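Local atomic coordinates of putative uncharacterized protein (Chaetomium thermophilum, PDB entry 5T8V), a protein that probably loads cohesin onto chromatin, as the Scc2 component of the cohesin loader, of which this chain is the C-terminal fragment built of HEAT repeats. Residues H502-T507 / G563-R568; A360-D365 / T546-Y551; F1078-E1083 / L1148-R1153; S1042-Y1047 / T1112-V1117. All blocks are in the same frame, centred on the assembly; numbering follows the deposited sequence.

Overall arrangement
The four contacts fall into two pairs on opposite sides of the chain's centre, with contacts 1 and 3 about 92 Å apart between centres. Contacts 1 and 2, about 11 Å apart between centres, meet where Ala-566 of helix 556-574 packs on Ala-360 and Ile-361. Contacts 3 and 4, about 13 Å apart between centres, meet through Phe-1078 and Pro-1044. Helix pairs carry contacts 2 and 3, and both set a salt bridge beside apolar side chains. Loops supply one side of contact 1 and much of contact 4, where arginine or proline packs on an aromatic face without any hydrogen bond crossing. Contact 4 is mainly buried; the other three are partly buried, their charged ends nearer the surface.

Contact 1. Residues H502-T507 / G563-R568; sequences HMVAWT and GRLAYR
Arg-568 lies across one face of the Trp-506 indole and meets both of its rings. Its CD stands 3.7 Å from the centroid of the six-membered ring, 8° off the normal, as a CH-pi contact. Its CZ sits 4.2 Å from the centroid of the five-membered ring and 4° off the normal, which defines a cation-pi pair. The guanidinium is not flat on the indole: the planes differ by 53°, and NH1 dips toward the ring. The arginine chain runs extended from CG to NE, which carries it over both rings, while NH2 reaches beyond them to a salt bridge with Glu-350.

The more deeply buried part lies around Leu-565. Its CD2 approaches Trp-506 CE3 at 3.6 Å, and its CD1 is 4.3 Å from Val-504 CG2. The carbonyl oxygen of Val-504, beside the leucine methyls, is satisfied by Trp-540 NE1. The side formed by the indole and the arginine is the more open one, Trp-506 and Arg-568 both being partly exposed. A leucine in place of Trp-506 would probably leave the Arg-568 guanidinium without its aromatic face and open a gap beside Leu-565 CD2. Tyr-583 meets the indole edge-to-face, and Arg-511 adds a second cation-pi partner. A turn after helix 500-503 is thus pinned to helix 556-574, a link between loop and helix within an alpha-solenoid of HEAT repeats.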
loop_
_atom_site.group_PDB
_atom_site.type_symbol
_atom_site.label_atom_id
_atom_site.label_comp_id
_atom_site.label_asym_id
_atom_site.label_seq_id
_atom_site.Cartn_x
_atom_site.Cartn_y
_atom_site.Cartn_z
ATOM N N HIS A 502 15.822 22.292 29.551
ATOM C CA HIS A 502 15.796 23.476 28.701
ATOM C C HIS A 502 14.383 23.844 28.268
ATOM O O HIS A 502 14.131 25.012 27.955
ATOM C CB HIS A 502 16.672 23.261 27.464
ATOM C CG HIS A 502 18.139 23.205 27.764
ATOM N ND1 HIS A 502 18.731 22.132 28.397
ATOM C CD2 HIS A 502 19.133 24.089 27.515
ATOM C CE1 HIS A 502 20.025 22.358 28.526
ATOM N NE2 HIS A 502 20.296 23.539 27.999
ATOM N N MET A 503 13.464 22.876 28.249
ATOM C CA MET A 503 12.086 23.155 27.859
ATOM C C MET A 503 11.373 23.990 28.913
ATOM O O MET A 503 10.664 24.947 28.580
ATOM C CB MET A 503 11.333 21.844 27.635
ATOM C CG MET A 503 11.879 20.993 26.502
ATOM S SD MET A 503 11.466 21.644 24.875
ATOM C CE MET A 503 9.696 21.429 24.859
ATOM N N VAL A 504 11.545 23.640 30.187
ATOM C CA VAL A 504 10.858 24.321 31.278
ATOM C C VAL A 504 11.698 25.496 31.762
ATOM O O VAL A 504 11.427 26.068 32.824
ATOM C CB VAL A 504 10.555 23.346 32.432
ATOM C CG1 VAL A 504 9.700 22.188 31.936
ATOM C CG2 VAL A 504 11.847 22.832 33.063
ATOM N N ALA A 505 12.715 25.865 30.987
ATOM C CA ALA A 505 13.599 26.952 31.379
ATOM C C ALA A 505 12.817 28.249 31.552
ATOM O O ALA A 505 11.797 28.482 30.897
ATOM C CB ALA A 505 14.700 27.140 30.339
ATOM N N TRP A 506 13.316 29.103 32.448
ATOM C CA TRP A 506 12.632 30.355 32.758
ATOM C C TRP A 506 12.524 31.257 31.536
ATOM O O TRP A 506 11.539 31.989 31.391
ATOM C CB TRP A 506 13.368 31.076 33.887
ATOM C CG TRP A 506 12.718 32.342 34.323
ATOM C CD1 TRP A 506 13.273 33.586 34.339
ATOM C CD2 TRP A 506 11.379 32.493 34.805
ATOM N NE1 TRP A 506 12.363 34.504 34.806
ATOM C CE2 TRP A 506 11.192 33.857 35.099
ATOM C CE3 TRP A 506 10.321 31.606 35.019
ATOM C CZ2 TRP A 506 9.989 34.355 35.595
ATOM C CZ3 TRP A 506 9.132 32.099 35.510
ATOM C CH2 TRP A 506 8.973 33.461 35.793
ATOM N N THR A 507 13.521 31.227 30.651
ATOM C CA THR A 507 13.514 32.033 29.437
ATOM C C THR A 507 13.300 31.184 28.190
ATOM O O THR A 507 13.691 31.593 27.092
ATOM C CB THR A 507 14.820 32.818 29.312
ATOM O OG1 THR A 507 15.916 31.907 29.158
ATOM C CG2 THR A 507 15.049 33.676 30.546
ATOM N N GLY A 563 13.984 24.489 41.613
ATOM C CA GLY A 563 13.241 24.962 42.770
ATOM C C GLY A 563 12.738 26.380 42.588
ATOM O O GLY A 563 11.597 26.697 42.944
ATOM N N ARG A 564 13.579 27.254 42.031
ATOM C CA ARG A 564 13.133 28.608 41.715
ATOM C C ARG A 564 11.947 28.571 40.759
ATOM O O ARG A 564 10.939 29.255 40.974
ATOM C CB ARG A 564 14.281 29.414 41.114
ATOM C CG ARG A 564 15.497 29.527 42.016
ATOM C CD ARG A 564 16.683 30.113 41.269
ATOM N NE ARG A 564 17.950 29.788 41.919
ATOM C CZ ARG A 564 19.141 29.923 41.347
ATOM N NH1 ARG A 564 19.241 30.374 40.103
ATOM N NH2 ARG A 564 20.237 29.599 42.018
ATOM N N LEU A 565 12.049 27.771 39.695
ATOM C CA LEU A 565 10.926 27.619 38.777
ATOM C C LEU A 565 9.692 27.101 39.503
ATOM O O LEU A 565 8.564 27.494 39.183
ATOM C CB LEU A 565 11.303 26.676 37.634
ATOM C CG LEU A 565 12.272 27.223 36.588
ATOM C CD1 LEU A 565 12.811 26.096 35.719
ATOM C CD2 LEU A 565 11.592 28.277 35.730
ATOM N N ALA A 566 9.883 26.218 40.484
ATOM C CA ALA A 566 8.749 25.690 41.233
ATOM C C ALA A 566 8.036 26.801 41.993
ATOM O O ALA A 566 6.812 26.961 41.886
ATOM C CB ALA A 566 9.221 24.593 42.186
ATOM N N TYR A 567 8.789 27.589 42.765
ATOM C CA TYR A 567 8.190 28.712 43.477
ATOM C C TYR A 567 7.490 29.659 42.509
ATOM O O TYR A 567 6.308 29.988 42.681
ATOM C CB TYR A 567 9.261 29.455 44.277
ATOM C CG TYR A 567 8.770 30.747 44.895
ATOM C CD1 TYR A 567 8.114 30.750 46.119
ATOM C CD2 TYR A 567 8.961 31.965 44.252
ATOM C CE1 TYR A 567 7.663 31.929 46.687
ATOM C CE2 TYR A 567 8.512 33.147 44.810
ATOM C CZ TYR A 567 7.863 33.125 46.027
ATOM O OH TYR A 567 7.415 34.301 46.588
ATOM N N ARG A 568 8.210 30.104 41.476
ATOM C CA ARG A 568 7.647 31.047 40.515
ATOM C C ARG A 568 6.333 30.534 39.946
ATOM O O ARG A 568 5.311 31.226 39.996
ATOM C CB ARG A 568 8.651 31.307 39.392
ATOM C CG ARG A 568 9.908 32.020 39.852
ATOM C CD ARG A 568 10.984 32.001 38.784
ATOM N NE ARG A 568 12.252 32.527 39.288
ATOM C CZ ARG A 568 13.405 32.471 38.630
ATOM N NH1 ARG A 568 13.467 31.907 37.431
ATOM N NH2 ARG A 568 14.501 32.977 39.177
#

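Contact 2. Residues A360-D365 / T546-Y551; sequences AIRDLD and TCYDGY
Arg-362 grips the carboxylate of Asp-549 end-on, one nitrogen to each oxygen. Arg-362 NH2 donates to Asp-549 OD1 over 2.7 Å with an N-H...O angle of 157°, and Arg-362 NH1 donates to Asp-549 OD2 over 3.2 Å, about as straight. Both oxygens are met on their syn sides, and the guanidinium and carboxylate planes lie only 22° apart, so this is a nearly coplanar bidentate salt bridge. The arginine gets there by bending at chi2 and chi3 instead of extending from its helix. The same NH1 also feels Asp-365 OD2, at 4.0 Å a long ion pair, which makes a three-residue network and would probably offset part of the repulsion between the two aspartates.

Alongside this polar edge, Ile-361 lies over one face of Tyr-548. Its CG1 stands 3.7 Å from the ring centroid as a CH-pi contact, CG2 comes 3.6 Å from Tyr-548 CD1, and the isoleucine CD1 packs on the tyrosine CB. The far end of the ring is also satisfied, since its OH is hydrogen-bonded to His-357 ND1, one turn earlier on the helix that carries Ile-361.

The axes of segments 360-365 and 546-550 approach to 10.5 Å and cross at 133° between their N-to-C directions, nearer antiparallel than parallel. Helix 556-574 packs against Ala-360 and Ile-361 through Ala-566, and Pro-500 of helix 500-503 touches Cys-547, so helices 357-391 and 527-550 meet within an all-helical cluster.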
loop_
_atom_site.group_PDB
_atom_site.type_symbol
_atom_site.label_atom_id
_atom_site.label_comp_id
_atom_site.label_asym_id
_atom_site.label_seq_id
_atom_site.Cartn_x
_atom_site.Cartn_y
_atom_site.Cartn_z
ATOM N N ALA A 360 9.795 22.699 47.216
ATOM C CA ALA A 360 9.172 23.564 46.220
ATOM C C ALA A 360 8.510 22.736 45.127
ATOM O O ALA A 360 7.363 22.991 44.737
ATOM C CB ALA A 360 10.217 24.511 45.629
ATOM N N ILE A 361 9.221 21.725 44.628
ATOM C CA ILE A 361 8.664 20.848 43.603
ATOM C C ILE A 361 7.412 20.156 44.118
ATOM O O ILE A 361 6.421 20.021 43.393
ATOM C CB ILE A 361 9.724 19.828 43.148
ATOM C CG1 ILE A 361 10.852 20.541 42.391
ATOM C CG2 ILE A 361 9.092 18.718 42.295
ATOM C CD1 ILE A 361 10.488 21.001 40.986
ATOM N N ARG A 362 7.432 19.699 45.371
ATOM C CA ARG A 362 6.287 18.953 45.881
ATOM C C ARG A 362 5.072 19.858 46.055
ATOM O O ARG A 362 3.944 19.469 45.720
ATOM C CB ARG A 362 6.662 18.267 47.198
ATOM C CG ARG A 362 5.894 16.981 47.501
ATOM C CD ARG A 362 5.913 16.009 46.326
ATOM N NE ARG A 362 7.243 15.892 45.729
ATOM C CZ ARG A 362 7.478 15.596 44.453
ATOM N NH1 ARG A 362 6.476 15.396 43.605
ATOM N NH2 ARG A 362 8.728 15.509 44.014
ATOM N N ASP A 363 5.283 21.072 46.567
ATOM C CA ASP A 363 4.213 22.064 46.610
ATOM C C ASP A 363 3.622 22.282 45.223
ATOM O O ASP A 363 2.403 22.178 45.023
ATOM C CB ASP A 363 4.751 23.381 47.167
ATOM C CG ASP A 363 5.079 23.302 48.643
ATOM O OD1 ASP A 363 4.992 22.198 49.222
ATOM O OD2 ASP A 363 5.434 24.351 49.225
ATOM N N LEU A 364 4.483 22.584 44.246
ATOM C CA LEU A 364 3.992 22.801 42.891
ATOM C C LEU A 364 3.201 21.597 42.401
ATOM O O LEU A 364 2.180 21.750 41.723
ATOM C CB LEU A 364 5.152 23.099 41.942
ATOM C CG LEU A 364 4.746 23.230 40.471
ATOM C CD1 LEU A 364 3.662 24.286 40.286
ATOM C CD2 LEU A 364 5.953 23.560 39.623
ATOM N N ASP A 365 3.652 20.390 42.735
ATOM C CA ASP A 365 2.933 19.193 42.315
ATOM C C ASP A 365 1.526 19.178 42.898
ATOM O O ASP A 365 0.544 18.944 42.180
ATOM C CB ASP A 365 3.712 17.945 42.730
ATOM C CG ASP A 365 3.032 16.662 42.300
ATOM O OD1 ASP A 365 3.002 16.386 41.083
ATOM O OD2 ASP A 365 2.537 15.925 43.177
ATOM N N THR A 546 7.658 16.988 36.542
ATOM C CA THR A 546 8.088 15.756 35.888
ATOM C C THR A 546 9.589 15.766 35.634
ATOM O O THR A 546 10.272 14.758 35.847
ATOM C CB THR A 546 7.325 15.561 34.577
ATOM O OG1 THR A 546 5.944 15.318 34.862
ATOM C CG2 THR A 546 7.886 14.381 33.779
ATOM N N CYS A 547 10.117 16.899 35.168
ATOM C CA CYS A 547 11.552 17.016 34.938
ATOM C C CYS A 547 12.331 16.729 36.213
ATOM O O CYS A 547 13.258 15.911 36.220
ATOM C CB CYS A 547 11.874 18.412 34.401
ATOM S SG CYS A 547 13.633 18.841 34.363
ATOM N N TYR A 548 11.956 17.384 37.315
ATOM C CA TYR A 548 12.683 17.193 38.566
ATOM C C TYR A 548 12.556 15.757 39.071
ATOM O O TYR A 548 13.526 15.184 39.583
ATOM C CB TYR A 548 12.175 18.178 39.617
ATOM C CG TYR A 548 12.819 18.024 40.975
ATOM C CD1 TYR A 548 12.332 17.105 41.894
ATOM C CD2 TYR A 548 13.901 18.809 41.346
ATOM C CE1 TYR A 548 12.909 16.964 43.138
ATOM C CE2 TYR A 548 14.485 18.677 42.593
ATOM C CZ TYR A 548 13.985 17.752 43.483
ATOM O OH TYR A 548 14.555 17.608 44.724
ATOM N N ASP A 549 11.370 15.161 38.941
ATOM C CA ASP A 549 11.134 13.813 39.445
ATOM C C ASP A 549 11.697 12.727 38.537
ATOM O O ASP A 549 11.731 11.562 38.949
ATOM C CB ASP A 549 9.634 13.577 39.639
ATOM C CG ASP A 549 9.055 14.393 40.780
ATOM O OD1 ASP A 549 9.812 14.734 41.714
ATOM O OD2 ASP A 549 7.840 14.689 40.746
ATOM N N GLY A 550 12.131 13.069 37.322
ATOM C CA GLY A 550 12.686 12.068 36.428
ATOM C C GLY A 550 14.135 11.724 36.692
ATOM O O GLY A 550 14.584 10.645 36.294
ATOM N N TYR A 551 14.874 12.612 37.353
ATOM C CA TYR A 551 16.289 12.405 37.617
ATOM C C TYR A 551 16.486 11.736 38.973
ATOM O O TYR A 551 15.806 12.067 39.946
ATOM C CB TYR A 551 17.036 13.740 37.584
ATOM C CG TYR A 551 17.006 14.439 36.242
ATOM C CD1 TYR A 551 17.184 13.730 35.059
ATOM C CD2 TYR A 551 16.797 15.811 36.156
ATOM C CE1 TYR A 551 17.158 14.367 33.831
ATOM C CE2 TYR A 551 16.770 16.456 34.933
ATOM C CZ TYR A 551 16.950 15.729 33.774
ATOM O OH TYR A 551 16.926 16.364 32.552
#

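Contact 3. Residues F1078-E1083 / L1148-R1153; sequences FLFSEE and LASINR
Glu-1083 points its carboxylate at two residues of helix 1139-1154, each approaching it differently. Arg-1153 NH2 donates to Glu-1083 OE1 over 2.7 Å, nearly straight, on the syn side of that oxygen and close to the guanidinium plane; a weak bond from Arg-1153 NE to Glu-1083 OE1 measures 3.3 Å. The guanidinium and carboxylate planes are nevertheless 84° apart, so the salt bridge is crossed and not a flat pair. Ser-1150 OG donates to Glu-1083 OE2 over 2.6 Å from above the carboxylate plane, 53° out of it, and also has a hydrogen bond with Gln-1154 NE2.

Beside this polar group, Leu-1079 CD1 crosses to Ile-1151 CG1 at 3.7 Å, and Phe-1080 CE1 lies 3.9 Å from Ser-1150 CB. The helix segments run with axes 9.6 Å apart, inclined by 35°, consistent with the small serine at the closest CA pair, Leu-1079 and Ser-1150. A glutamine replacing Glu-1083 would probably leave the Arg-1153 charge without its mate across the interface.

Each carboxylate oxygen has its own donor, one charged and one neutral, which is likely to hold the rotation of the group and is consistent with an ionised glutamate.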
loop_
_atom_site.group_PDB
_atom_site.type_symbol
_atom_site.label_atom_id
_atom_site.label_comp_id
_atom_site.label_asym_id
_atom_site.label_seq_id
_atom_site.Cartn_x
_atom_site.Cartn_y
_atom_site.Cartn_z
ATOM N N PHE A 1078 14.927 -33.057 -37.070
ATOM C CA PHE A 1078 14.066 -33.482 -38.168
ATOM C C PHE A 1078 12.610 -33.116 -37.903
ATOM O O PHE A 1078 11.962 -32.459 -38.727
ATOM C CB PHE A 1078 14.214 -34.988 -38.388
ATOM C CG PHE A 1078 13.175 -35.576 -39.299
ATOM C CD1 PHE A 1078 12.928 -35.021 -40.542
ATOM C CD2 PHE A 1078 12.456 -36.696 -38.916
ATOM C CE1 PHE A 1078 11.974 -35.564 -41.382
ATOM C CE2 PHE A 1078 11.502 -37.246 -39.753
ATOM C CZ PHE A 1078 11.261 -36.680 -40.986
ATOM N N LEU A 1079 12.079 -33.528 -36.750
ATOM C CA LEU A 1079 10.667 -33.293 -36.461
ATOM C C LEU A 1079 10.366 -31.805 -36.306
ATOM O O LEU A 1079 9.334 -31.320 -36.787
ATOM C CB LEU A 1079 10.266 -34.063 -35.206
ATOM C CG LEU A 1079 10.319 -35.583 -35.379
ATOM C CD1 LEU A 1079 10.398 -36.286 -34.037
ATOM C CD2 LEU A 1079 9.109 -36.066 -36.164
ATOM N N PHE A 1080 11.254 -31.063 -35.641
ATOM C CA PHE A 1080 11.040 -29.629 -35.473
ATOM C C PHE A 1080 10.953 -28.926 -36.823
ATOM O O PHE A 1080 10.022 -28.151 -37.075
ATOM C CB PHE A 1080 12.159 -29.034 -34.619
ATOM C CG PHE A 1080 11.893 -29.108 -33.143
ATOM C CD1 PHE A 1080 11.384 -30.264 -32.574
ATOM C CD2 PHE A 1080 12.156 -28.023 -32.324
ATOM C CE1 PHE A 1080 11.137 -30.334 -31.216
ATOM C CE2 PHE A 1080 11.914 -28.087 -30.965
ATOM C CZ PHE A 1080 11.403 -29.245 -30.411
ATOM N N SER A 1081 11.919 -29.182 -37.709
ATOM C CA SER A 1081 11.827 -28.626 -39.054
ATOM C C SER A 1081 10.569 -29.113 -39.762
ATOM O O SER A 1081 9.989 -28.381 -40.574
ATOM C CB SER A 1081 13.073 -28.985 -39.866
ATOM O OG SER A 1081 13.179 -30.384 -40.053
ATOM N N GLU A 1082 10.126 -30.337 -39.462
ATOM C CA GLU A 1082 8.862 -30.824 -39.999
ATOM C C GLU A 1082 7.670 -30.061 -39.437
ATOM O O GLU A 1082 6.573 -30.154 -39.997
ATOM C CB GLU A 1082 8.706 -32.318 -39.711
ATOM C CG GLU A 1082 9.515 -33.211 -40.634
ATOM C CD GLU A 1082 8.873 -33.368 -41.999
ATOM O OE1 GLU A 1082 7.670 -33.694 -42.054
ATOM O OE2 GLU A 1082 9.569 -33.159 -43.016
ATOM N N GLU A 1083 7.854 -29.318 -38.344
ATOM C CA GLU A 1083 6.794 -28.452 -37.839
ATOM C C GLU A 1083 6.876 -27.047 -38.420
ATOM O O GLU A 1083 5.847 -26.476 -38.797
ATOM C CB GLU A 1083 6.840 -28.387 -36.314
ATOM C CG GLU A 1083 6.374 -29.662 -35.653
ATOM C CD GLU A 1083 6.263 -29.534 -34.151
ATOM O OE1 GLU A 1083 6.352 -28.399 -33.638
ATOM O OE2 GLU A 1083 6.089 -30.572 -33.482
ATOM N N LEU A 1148 8.815 -36.306 -28.089
ATOM C CA LEU A 1148 7.438 -36.798 -28.067
ATOM C C LEU A 1148 6.437 -35.659 -28.192
ATOM O O LEU A 1148 5.381 -35.819 -28.813
ATOM C CB LEU A 1148 7.172 -37.591 -26.788
ATOM C CG LEU A 1148 7.193 -39.106 -26.986
ATOM C CD1 LEU A 1148 8.555 -39.526 -27.483
ATOM C CD2 LEU A 1148 6.851 -39.824 -25.691
ATOM N N ALA A 1149 6.740 -34.506 -27.595
ATOM C CA ALA A 1149 5.844 -33.362 -27.715
ATOM C C ALA A 1149 5.663 -32.972 -29.172
ATOM O O ALA A 1149 4.545 -32.686 -29.610
ATOM C CB ALA A 1149 6.381 -32.185 -26.902
ATOM N N SER A 1150 6.751 -32.968 -29.944
ATOM C CA SER A 1150 6.645 -32.696 -31.373
ATOM C C SER A 1150 5.844 -33.786 -32.074
ATOM O O SER A 1150 4.904 -33.499 -32.828
ATOM C CB SER A 1150 8.043 -32.573 -31.983
ATOM O OG SER A 1150 7.975 -32.348 -33.379
ATOM N N ILE A 1151 6.202 -35.051 -31.830
ATOM C CA ILE A 1151 5.480 -36.171 -32.430
ATOM C C ILE A 1151 3.981 -36.014 -32.220
ATOM O O ILE A 1151 3.177 -36.319 -33.109
ATOM C CB ILE A 1151 5.995 -37.505 -31.850
ATOM C CG1 ILE A 1151 7.419 -37.778 -32.349
ATOM C CG2 ILE A 1151 5.056 -38.664 -32.218
ATOM C CD1 ILE A 1151 8.085 -38.978 -31.706
ATOM N N ASN A 1152 3.580 -35.532 -31.043
ATOM C CA ASN A 1152 2.163 -35.426 -30.720
ATOM C C ASN A 1152 1.538 -34.179 -31.334
ATOM O O ASN A 1152 0.410 -34.232 -31.839
ATOM C CB ASN A 1152 1.978 -35.429 -29.201
ATOM C CG ASN A 1152 0.522 -35.486 -28.790
ATOM O OD1 ASN A 1152 -0.120 -36.533 -28.879
ATOM N ND2 ASN A 1152 -0.007 -34.359 -28.325
ATOM N N ARG A 1153 2.254 -33.051 -31.305
ATOM C CA ARG A 1153 1.735 -31.829 -31.911
ATOM C C ARG A 1153 1.502 -32.003 -33.404
ATOM O O ARG A 1153 0.581 -31.394 -33.961
ATOM C CB ARG A 1153 2.697 -30.664 -31.666
ATOM C CG ARG A 1153 2.747 -30.183 -30.223
ATOM C CD ARG A 1153 3.464 -28.847 -30.098
ATOM N NE ARG A 1153 4.731 -28.814 -30.829
ATOM C CZ ARG A 1153 5.895 -29.247 -30.351
ATOM N NH1 ARG A 1153 5.974 -29.765 -29.132
ATOM N NH2 ARG A 1153 6.989 -29.166 -31.098
#

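Contact 4. Residues S1042-Y1047 / T1112-V1117; sequences SSPRNY and TNYDDV
The carbonyl oxygen of Pro-1044 accepts a 2.8 Å hydrogen bond from Tyr-1047 N, and Val-1117 CG1 packs against the same oxygen at 3.4 Å. The bond closes a turn in the loop between helices 1026-1042 and 1050-1062, while the methyl reaches it from the first turn of helix 1115-1133. Val-1117 CG1 lies anti to the valine backbone N (chi1 168°), which aims it at the turn; its other methyl, CG2, meets Arg-1045 NH1.

The main overlap is between Pro-1044 and Tyr-1114, the N-cap residue of helix 1115-1133. Proline CG stands 3.7 Å from the centroid of the tyrosine ring and 8° off its normal, a CH-pi contact centred on the face. CB and CD flank it, with CD 3.7 Å from Tyr-1114 CZ. Arg-1045 comes to a different part of the same ring: its CG lies at the edge, 3.7 Å from CE1, before the chain bends at chi2 and chi3 and carries the guanidinium toward Val-1117. Phe-1078 of helix 1065-1086 packs on Pro-1044 as well, and the Tyr-1047 hydroxyl is hydrogen-bonded to Ser-1074 of that helix.

No hydrogen bond joins the two segments, and Arg-1045 NH1 stays 4.5 Å from Asp-1116 OD1, beyond a salt bridge. The contact therefore rests on shape and CH-pi packing, while the Pro-1044 carbonyl is bonded inside its own turn and the Tyr-1047 hydroxyl to a neighbouring helix.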
loop_
_atom_site.group_PDB
_atom_site.type_symbol
_atom_site.label_atom_id
_atom_site.label_comp_id
_atom_site.label_asym_id
_atom_site.label_seq_id
_atom_site.Cartn_x
_atom_site.Cartn_y
_atom_site.Cartn_z
ATOM N N SER A 1042 18.844 -33.594 -42.513
ATOM C CA SER A 1042 18.650 -32.794 -43.716
ATOM C C SER A 1042 18.359 -33.636 -44.953
ATOM O O SER A 1042 18.011 -33.072 -45.997
ATOM C CB SER A 1042 19.882 -31.921 -43.977
ATOM O OG SER A 1042 20.005 -30.914 -42.986
ATOM N N SER A 1043 18.497 -34.956 -44.865
ATOM C CA SER A 1043 18.112 -35.875 -45.937
ATOM C C SER A 1043 17.278 -36.986 -45.314
ATOM O O SER A 1043 17.727 -38.133 -45.199
ATOM C CB SER A 1043 19.339 -36.435 -46.658
ATOM O OG SER A 1043 20.045 -35.407 -47.334
ATOM N N PRO A 1044 16.048 -36.674 -44.899
ATOM C CA PRO A 1044 15.284 -37.629 -44.079
ATOM C C PRO A 1044 15.070 -38.985 -44.727
ATOM O O PRO A 1044 14.845 -39.963 -44.003
ATOM C CB PRO A 1044 13.950 -36.904 -43.851
ATOM C CG PRO A 1044 14.265 -35.458 -44.035
ATOM C CD PRO A 1044 15.320 -35.408 -45.091
ATOM N N ARG A 1045 15.123 -39.088 -46.056
ATOM C CA ARG A 1045 14.883 -40.377 -46.694
ATOM C C ARG A 1045 15.904 -41.426 -46.274
ATOM O O ARG A 1045 15.629 -42.625 -46.394
ATOM C CB ARG A 1045 14.880 -40.224 -48.214
ATOM C CG ARG A 1045 13.640 -39.519 -48.750
ATOM C CD ARG A 1045 13.106 -40.179 -50.013
ATOM N NE ARG A 1045 12.769 -41.586 -49.800
ATOM C CZ ARG A 1045 11.641 -42.019 -49.244
ATOM N NH1 ARG A 1045 10.721 -41.160 -48.826
ATOM N NH2 ARG A 1045 11.433 -43.321 -49.099
ATOM N N ASN A 1046 17.071 -41.009 -45.778
ATOM C CA ASN A 1046 18.046 -41.968 -45.278
ATOM C C ASN A 1046 17.607 -42.606 -43.967
ATOM O O ASN A 1046 18.061 -43.708 -43.649
ATOM C CB ASN A 1046 19.407 -41.293 -45.095
ATOM C CG ASN A 1046 20.131 -41.080 -46.410
ATOM O OD1 ASN A 1046 20.407 -39.946 -46.804
ATOM N ND2 ASN A 1046 20.447 -42.173 -47.097
ATOM N N TYR A 1047 16.734 -41.940 -43.205
ATOM C CA TYR A 1047 16.264 -42.496 -41.940
ATOM C C TYR A 1047 15.676 -43.889 -42.119
ATOM O O TYR A 1047 15.942 -44.793 -41.316
ATOM C CB TYR A 1047 15.214 -41.575 -41.315
ATOM C CG TYR A 1047 15.754 -40.424 -40.495
ATOM C CD1 TYR A 1047 16.484 -40.652 -39.335
ATOM C CD2 TYR A 1047 15.505 -39.110 -40.862
ATOM C CE1 TYR A 1047 16.967 -39.602 -38.576
ATOM C CE2 TYR A 1047 15.982 -38.053 -40.110
ATOM C CZ TYR A 1047 16.711 -38.304 -38.969
ATOM O OH TYR A 1047 17.186 -37.253 -38.219
ATOM N N THR A 1112 10.796 -34.227 -51.051
ATOM C CA THR A 1112 10.387 -32.889 -50.641
ATOM C C THR A 1112 9.261 -32.959 -49.608
ATOM O O THR A 1112 9.021 -32.000 -48.872
ATOM C CB THR A 1112 9.925 -32.046 -51.846
ATOM O OG1 THR A 1112 8.759 -32.638 -52.431
ATOM C CG2 THR A 1112 11.031 -31.955 -52.895
ATOM N N ASN A 1113 8.571 -34.098 -49.564
ATOM C CA ASN A 1113 7.506 -34.354 -48.597
ATOM C C ASN A 1113 7.872 -35.609 -47.816
ATOM O O ASN A 1113 7.863 -36.714 -48.370
ATOM C CB ASN A 1113 6.157 -34.514 -49.297
ATOM C CG ASN A 1113 5.044 -34.881 -48.334
ATOM O OD1 ASN A 1113 4.782 -36.059 -48.089
ATOM N ND2 ASN A 1113 4.383 -33.870 -47.782
ATOM N N TYR A 1114 8.188 -35.442 -46.534
ATOM C CA TYR A 1114 8.691 -36.521 -45.691
ATOM C C TYR A 1114 7.686 -36.919 -44.613
ATOM O O TYR A 1114 8.049 -37.131 -43.454
ATOM C CB TYR A 1114 10.018 -36.126 -45.049
ATOM C CG TYR A 1114 11.058 -35.648 -46.037
ATOM C CD1 TYR A 1114 11.725 -36.545 -46.860
ATOM C CD2 TYR A 1114 11.376 -34.301 -46.144
ATOM C CE1 TYR A 1114 12.676 -36.115 -47.766
ATOM C CE2 TYR A 1114 12.328 -33.860 -47.045
ATOM C CZ TYR A 1114 12.974 -34.771 -47.854
ATOM O OH TYR A 1114 13.923 -34.342 -48.754
ATOM N N ASP A 1115 6.410 -37.032 -44.982
ATOM C CA ASP A 1115 5.391 -37.435 -44.018
ATOM C C ASP A 1115 5.513 -38.918 -43.682
ATOM O O ASP A 1115 5.649 -39.297 -42.512
ATOM C CB ASP A 1115 3.998 -37.119 -44.568
ATOM C CG ASP A 1115 3.823 -35.650 -44.908
ATOM O OD1 ASP A 1115 4.426 -34.802 -44.218
ATOM O OD2 ASP A 1115 3.081 -35.346 -45.867
ATOM N N ASP A 1116 5.473 -39.775 -44.705
ATOM C CA ASP A 1116 5.511 -41.215 -44.469
ATOM C C ASP A 1116 6.829 -41.651 -43.840
ATOM O O ASP A 1116 6.866 -42.642 -43.102
ATOM C CB ASP A 1116 5.267 -41.963 -45.781
ATOM C CG ASP A 1116 6.202 -41.522 -46.890
ATOM O OD1 ASP A 1116 6.749 -40.403 -46.799
ATOM O OD2 ASP A 1116 6.383 -42.293 -47.857
ATOM N N VAL A 1117 7.918 -40.933 -44.121
ATOM C CA VAL A 1117 9.189 -41.194 -43.446
ATOM C C VAL A 1117 9.049 -40.919 -41.953
ATOM O O VAL A 1117 9.308 -41.786 -41.102
ATOM C CB VAL A 1117 10.307 -40.339 -44.073
ATOM C CG1 VAL A 1117 11.578 -40.366 -43.225
ATOM C CG2 VAL A 1117 10.599 -40.813 -45.494
#